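Local coordinates for protein UDP-N-acetylglucosamine 4,6-dehydratase (PDB 3PVZ) that probably acts as a lyase, a nucleotide-sugar 4,6-dehydratase of the polysaccharide synthase family that works on UDP-N-acetylglucosamine, and binds NAD, at residues 138-141 / 142-146; 179-182 / 183-187. All coordinates share one frame; numbering follows the deposited sequence.

Contact 1 lies on helix 131-154 and contact 2 on helix 174-189, the next helix along the chain, so the two follow one another in series. Strand 159-163 of the parallel part of the large Rossmann-type sheet separates these helices in the sequence; in space they pack side by side and bring the centres of the contacts to about 10 Å of each other. Direct packing links the two: Val142 and Asp146 of contact 1 meet the ring of Phe185, and Thr145 meets Leu186. Both contacts also reach the NAD site, contact 1 with Val140 and Asn144, contact 2 with Lys179, so these paired helices supply part of the cofactor pocket while sharing a buried interface.

Contact 1: 138-141 / 142-146; sequences IDVN and VFNTD
Asn144 folds back over the backbone of Asp139 and Val140 at a pi-type widening of helix 131-154, one of the helices of the Rossmann fold. Here the chain steps out of simple i to i+4 bonding: Asn144 N donates to Asp139 O at 2.8 Å, and Phe143 N reaches Ile138 O at 3.3 Å, each five residues back. Ile138 O is gripped twice, since Val142 N also donates to it. From its root outward, Asn144 first sets CB 3.4 Å from Asp139 O. With CG beside the backbone N (chi1 -76°), the amide then lies back along the preceding turn. OD1 of Asn144 passes 3.2 Å from Asp139 O, an approach of two acceptors that cannot bond, while ND2 passes over CA of Val140. Asn144 ND2 donates to a water at 2.8 Å, and the same water donates to Val140 O, bridging amide and backbone. Both residues belong to the NAD pocket, so the water bridge is made within its wall. On another side of the helix Ile138 and Phe143 run alongside each other, CG2 of Ile138 lying 3.6 Å from CE2 of Phe143, under cover of helix 351-367. Next to Asn144 in the chain, the Thr145 hydroxyl OG1 donates to Asn141 O at 2.8 Å, approaching from 55° above the carbonyl plane.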
loop_
_atom_site.group_PDB
_atom_site.type_symbol
_atom_site.label_atom_id
_atom_site.label_comp_id
_atom_site.label_asym_id
_atom_site.label_seq_id
_atom_site.Cartn_x
_atom_site.Cartn_y
_atom_site.Cartn_z
ATOM N N ILE A 138 -2.619 -6.150 13.556
ATOM C CA ILE A 138 -3.655 -6.916 14.241
ATOM C C ILE A 138 -5.033 -6.561 13.659
ATOM O O ILE A 138 -5.866 -7.450 13.483
ATOM C CB ILE A 138 -3.662 -6.653 15.758
ATOM C CG1 ILE A 138 -2.458 -7.309 16.428
ATOM C CG2 ILE A 138 -4.941 -7.179 16.382
ATOM C CD1 ILE A 138 -2.210 -6.736 17.790
ATOM N N ASP A 139 -5.246 -5.285 13.346
ATOM C CA ASP A 139 -6.543 -4.817 12.832
ATOM C C ASP A 139 -6.778 -5.346 11.441
ATOM O O ASP A 139 -7.882 -5.874 11.137
ATOM C CB ASP A 139 -6.644 -3.277 12.805
ATOM C CG ASP A 139 -7.026 -2.686 14.146
ATOM O OD1 ASP A 139 -7.596 -3.430 14.975
ATOM O OD2 ASP A 139 -6.755 -1.467 14.381
ATOM N N VAL A 140 -5.738 -5.231 10.604
ATOM C CA VAL A 140 -5.801 -5.721 9.222
ATOM C C VAL A 140 -5.806 -7.251 9.167
ATOM O O VAL A 140 -6.584 -7.827 8.407
ATOM C CB VAL A 140 -4.666 -5.191 8.359
ATOM C CG1 VAL A 140 -4.694 -5.896 6.979
ATOM C CG2 VAL A 140 -4.747 -3.676 8.200
ATOM N N ASN A 141 -4.966 -7.932 9.960
ATOM C CA ASN A 141 -4.855 -9.351 9.751
ATOM C C ASN A 141 -5.924 -10.089 10.577
ATOM O O ASN A 141 -6.411 -11.091 10.109
ATOM C CB ASN A 141 -3.467 -9.936 10.083
ATOM C CG ASN A 141 -2.329 -9.420 9.203
ATOM O OD1 ASN A 141 -2.508 -8.785 8.145
ATOM N ND2 ASN A 141 -1.105 -9.708 9.669
ATOM N N VAL A 142 -6.284 -9.622 11.771
ATOM C CA VAL A 142 -7.287 -10.348 12.603
ATOM C C VAL A 142 -8.719 -9.775 12.451
ATOM O O VAL A 142 -9.609 -10.432 11.881
ATOM C CB VAL A 142 -6.870 -10.385 14.085
ATOM C CG1 VAL A 142 -7.827 -11.245 14.930
ATOM C CG2 VAL A 142 -5.408 -10.902 14.215
ATOM N N PHE A 143 -8.910 -8.533 12.890
ATOM C CA PHE A 143 -10.239 -7.954 12.999
ATOM C C PHE A 143 -10.961 -7.658 11.700
ATOM O O PHE A 143 -12.154 -7.888 11.613
ATOM C CB PHE A 143 -10.220 -6.758 13.948
ATOM C CG PHE A 143 -9.924 -7.155 15.378
ATOM C CD1 PHE A 143 -10.804 -7.987 16.075
ATOM C CD2 PHE A 143 -8.750 -6.781 15.984
ATOM C CE1 PHE A 143 -10.501 -8.393 17.343
ATOM C CE2 PHE A 143 -8.462 -7.168 17.273
ATOM C CZ PHE A 143 -9.318 -7.970 17.942
ATOM N N ASN A 144 -10.255 -7.210 10.674
ATOM C CA ASN A 144 -10.851 -7.004 9.365
ATOM C C ASN A 144 -11.290 -8.334 8.791
ATOM O O ASN A 144 -12.301 -8.434 8.056
ATOM C CB ASN A 144 -9.854 -6.379 8.388
ATOM C CG ASN A 144 -9.631 -4.884 8.636
ATOM O OD1 ASN A 144 -10.189 -4.286 9.562
ATOM N ND2 ASN A 144 -8.779 -4.275 7.811
ATOM N N THR A 145 -10.514 -9.361 9.056
ATOM C CA THR A 145 -10.818 -10.666 8.512
ATOM C C THR A 145 -12.088 -11.185 9.166
ATOM O O THR A 145 -13.026 -11.545 8.452
ATOM C CB THR A 145 -9.668 -11.637 8.762
ATOM O OG1 THR A 145 -8.454 -11.072 8.254
ATOM C CG2 THR A 145 -9.918 -12.972 8.089
ATOM N N ASP A 146 -12.148 -11.136 10.505
ATOM C CA ASP A 146 -13.323 -11.595 11.258
ATOM C C ASP A 146 -14.574 -10.811 10.819
ATOM O O ASP A 146 -15.583 -11.427 10.511
ATOM C CB ASP A 146 -13.094 -11.441 12.778
ATOM C CG ASP A 146 -14.114 -12.151 13.596
ATOM O OD1 ASP A 146 -14.269 -13.385 13.449
ATOM O OD2 ASP A 146 -14.786 -11.491 14.381
HETATM O O HOH W 1 -7.875 -6.382 6.125
#

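Contact 2: 179-182 / 183-187; sequences KRIM and EMFLM. With NAD (nicotinamide-adenine-dinucleotide), chain E.
In one of the two modelled conformers of Arg180, its salt bridge with Glu183 joins two flat groups that stand almost upright to one another, their guanidinium and carboxylate planes 83° apart; this pairing and the Met184 contact rest on that conformer and are probably not permanent. The arginine bends at chi2 (64°), which carries Arg180 NH1 along the helix to 2.9 Å from Glu183 OE1, a single contact rather than the two-pronged, coplanar kind. The Glu183 chain is extended up to its carboxylate, whose other oxygen, OE2, is taken up by Asn345 and Ser347. In the same conformer the methyl CE of selenomethionine Met184 lies over the centre of one Arg180 guanidinium face, 4.0 Å above its plane, its chain crossing the arginine at about a right angle. These residues sit on helix 174-189, the connection of a beta-alpha-beta crossover between strands 159-163 and 194-198 of the Rossmann fold. Elsewhere around the helix two apolar pairs form. In the conformer described, one of two for Ile181, its CG2 meets the Phe185 ring at its edge, in its plane, 3.8 Å from CE2, and CG of selenomethionine Met182 touches CD1 of Leu186 at 3.7 Å. Lys179 turns toward the cofactor: bends at chi2 and chi4 bring NZ to the nicotinamide ribose of NAD, where it donates to O2D at 2.6 Å and to O3D at 2.8 Å. This two-fold grip resembles the role of the lysine in the Tyr-x-x-x-Lys signature of short-chain dehydrogenases, although a methionine takes the tyrosine's place here.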
loop_
_atom_site.group_PDB
_atom_site.type_symbol
_atom_site.label_atom_id
_atom_site.label_comp_id
_atom_site.label_asym_id
_atom_site.label_seq_id
_atom_site.Cartn_x
_atom_site.Cartn_y
_atom_site.Cartn_z
ATOM N N LYS A 179 -1.231 -14.079 12.286
ATOM C CA LYS A 179 -1.909 -15.033 11.391
ATOM C C LYS A 179 -2.384 -16.267 12.198
ATOM O O LYS A 179 -3.406 -16.871 11.878
ATOM C CB LYS A 179 -1.015 -15.474 10.216
ATOM C CG LYS A 179 -0.414 -14.352 9.311
ATOM C CD LYS A 179 -1.397 -13.876 8.234
ATOM C CE LYS A 179 -0.690 -13.030 7.125
ATOM N NZ LYS A 179 0.032 -13.865 6.129
ATOM N N ARG A 180 -1.660 -16.656 13.236
ATOM C CA ARG A 180 -2.087 -17.787 14.054
ATOM C C ARG A 180 -3.317 -17.434 14.879
ATOM O O ARG A 180 -4.199 -18.263 15.072
ATOM C CB ARG A 180 -0.960 -18.257 14.977
ATOM C CG ARG A 180 -1.367 -19.375 15.906
ATOM C CD ARG A 180 -1.747 -20.667 15.162
ATOM N NE ARG A 180 -2.276 -21.619 16.130
ATOM C CZ ARG A 180 -3.565 -21.887 16.334
ATOM N NH1 ARG A 180 -4.518 -21.331 15.576
ATOM N NH2 ARG A 180 -3.889 -22.765 17.280
ATOM N N ILE A 181 -3.372 -16.201 15.373
ATOM C CA ILE A 181 -4.539 -15.752 16.125
ATOM C C ILE A 181 -5.721 -15.625 15.157
ATOM O O ILE A 181 -6.838 -16.029 15.478
ATOM C CB ILE A 181 -4.274 -14.422 16.894
ATOM C CG1 ILE A 181 -3.253 -14.653 17.998
ATOM C CG2 ILE A 181 -5.568 -13.856 17.470
ATOM C CD1 ILE A 181 -2.423 -13.439 18.336
HETATM N N MSE A 182 -5.462 -15.122 13.967
HETATM C CA MSE A 182 -6.507 -15.040 12.947
HETATM C C MSE A 182 -7.209 -16.377 12.689
HETATM O O MSE A 182 -8.429 -16.428 12.581
HETATM C CB MSE A 182 -5.925 -14.570 11.628
HETATM C CG MSE A 182 -6.989 -14.415 10.530
HETATM SE SE MSE A 182 -6.248 -14.945 8.826
HETATM C CE MSE A 182 -5.251 -13.448 8.557
ATOM N N GLU A 183 -6.404 -17.429 12.545
ATOM C CA GLU A 183 -6.877 -18.813 12.338
ATOM C C GLU A 183 -7.853 -19.261 13.446
ATOM O O GLU A 183 -8.829 -19.967 13.183
ATOM C CB GLU A 183 -5.677 -19.768 12.303
ATOM C CG GLU A 183 -6.019 -21.237 12.048
ATOM C CD GLU A 183 -4.799 -22.179 12.047
ATOM O OE1 GLU A 183 -3.821 -21.940 12.795
ATOM O OE2 GLU A 183 -4.849 -23.194 11.311
HETATM N N MSE A 184 -7.615 -18.836 14.662
HETATM C CA MSE A 184 -8.557 -19.129 15.767
HETATM C C MSE A 184 -9.927 -18.486 15.473
HETATM O O MSE A 184 -10.979 -19.134 15.581
HETATM C CB MSE A 184 -8.027 -18.580 17.081
HETATM C CG MSE A 184 -6.741 -19.205 17.543
HETATM SE SE MSE A 184 -6.066 -18.338 19.159
HETATM C CE MSE A 184 -4.397 -19.294 19.368
ATOM N N PHE A 185 -9.905 -17.219 15.066
ATOM C CA PHE A 185 -11.135 -16.513 14.714
ATOM C C PHE A 185 -11.803 -17.167 13.532
ATOM O O PHE A 185 -13.023 -17.220 13.476
ATOM C CB PHE A 185 -10.893 -15.004 14.434
ATOM C CG PHE A 185 -10.744 -14.173 15.679
ATOM C CD1 PHE A 185 -11.851 -13.619 16.288
ATOM C CD2 PHE A 185 -9.507 -14.031 16.284
ATOM C CE1 PHE A 185 -11.729 -12.880 17.467
ATOM C CE2 PHE A 185 -9.353 -13.314 17.457
ATOM C CZ PHE A 185 -10.468 -12.716 18.054
ATOM N N LEU A 186 -10.996 -17.595 12.566
ATOM C CA LEU A 186 -11.456 -18.302 11.372
ATOM C C LEU A 186 -12.139 -19.633 11.767
ATOM O O LEU A 186 -13.118 -20.021 11.208
ATOM C CB LEU A 186 -10.270 -18.664 10.499
ATOM C CG LEU A 186 -9.941 -17.962 9.202
ATOM C CD1 LEU A 186 -9.858 -16.469 9.379
ATOM C CD2 LEU A 186 -8.631 -18.563 8.606
HETATM N N MSE A 187 -11.558 -20.349 12.708
HETATM C CA MSE A 187 -12.130 -21.602 13.121
HETATM C C MSE A 187 -13.509 -21.347 13.709
HETATM O O MSE A 187 -14.393 -22.133 13.465
HETATM C CB MSE A 187 -11.226 -22.372 14.100
HETATM C CG MSE A 187 -9.984 -23.037 13.504
HETATM SE SE MSE A 187 -10.166 -24.016 11.783
HETATM C CE MSE A 187 -9.622 -22.569 10.538
HETATM P PA NAD E . 0.799 -7.710 -0.795
HETATM O O1A NAD E . 1.489 -6.712 0.077
HETATM O O2A NAD E . 1.282 -7.583 -2.208
HETATM O O5B NAD E . -0.730 -7.333 -1.018
HETATM C C5B NAD E . -1.510 -7.133 0.181
HETATM C C4B NAD E . -2.653 -6.235 -0.305
HETATM O O4B NAD E . -3.575 -5.934 0.723
HETATM C C3B NAD E . -2.082 -4.880 -0.832
HETATM O O3B NAD E . -2.539 -4.604 -2.140
HETATM C C2B NAD E . -2.616 -3.865 0.206
HETATM O O2B NAD E . -2.750 -2.536 -0.284
HETATM C C1B NAD E . -3.936 -4.587 0.563
HETATM N N9A NAD E . -4.458 -4.114 1.836
HETATM C C8A NAD E . -3.820 -4.084 3.015
HETATM N N7A NAD E . -4.557 -3.549 3.932
HETATM C C5A NAD E . -5.774 -3.291 3.361
HETATM C C6A NAD E . -6.961 -2.723 3.812
HETATM N N6A NAD E . -7.036 -2.395 5.144
HETATM N N1A NAD E . -7.985 -2.562 2.979
HETATM C C2A NAD E . -7.880 -2.906 1.700
HETATM N N3A NAD E . -6.770 -3.419 1.231
HETATM C C4A NAD E . -5.721 -3.626 2.016
HETATM O O3 NAD E . 0.981 -9.176 -0.156
HETATM P PN NAD E . 0.897 -10.482 -1.127
HETATM O O1N NAD E . 2.295 -10.907 -1.543
HETATM O O2N NAD E . -0.036 -10.475 -2.267
HETATM O O5D NAD E . 0.532 -11.616 0.017
HETATM C C5D NAD E . -0.849 -11.599 0.344
HETATM C C4D NAD E . -1.114 -12.636 1.442
HETATM O O4D NAD E . -0.397 -13.876 1.147
HETATM C C3D NAD E . -0.545 -12.136 2.788
HETATM O O3D NAD E . -1.255 -12.665 3.931
HETATM C C2D NAD E . 0.858 -12.784 2.827
HETATM O O2D NAD E . 1.361 -12.931 4.163
HETATM C C1D NAD E . 0.569 -14.148 2.201
HETATM N N1N NAD E . 1.784 -14.800 1.687
HETATM C C2N NAD E . 2.475 -14.186 0.719
HETATM C C3N NAD E . 3.613 -14.758 0.189
HETATM C C7N NAD E . 4.403 -14.085 -0.856
HETATM O O7N NAD E . 5.441 -14.644 -1.201
HETATM N N7N NAD E . 4.050 -12.907 -1.393
HETATM C C4N NAD E . 4.048 -16.014 0.679
HETATM C C5N NAD E . 3.296 -16.625 1.669
HETATM C C6N NAD E . 2.161 -15.987 2.171
#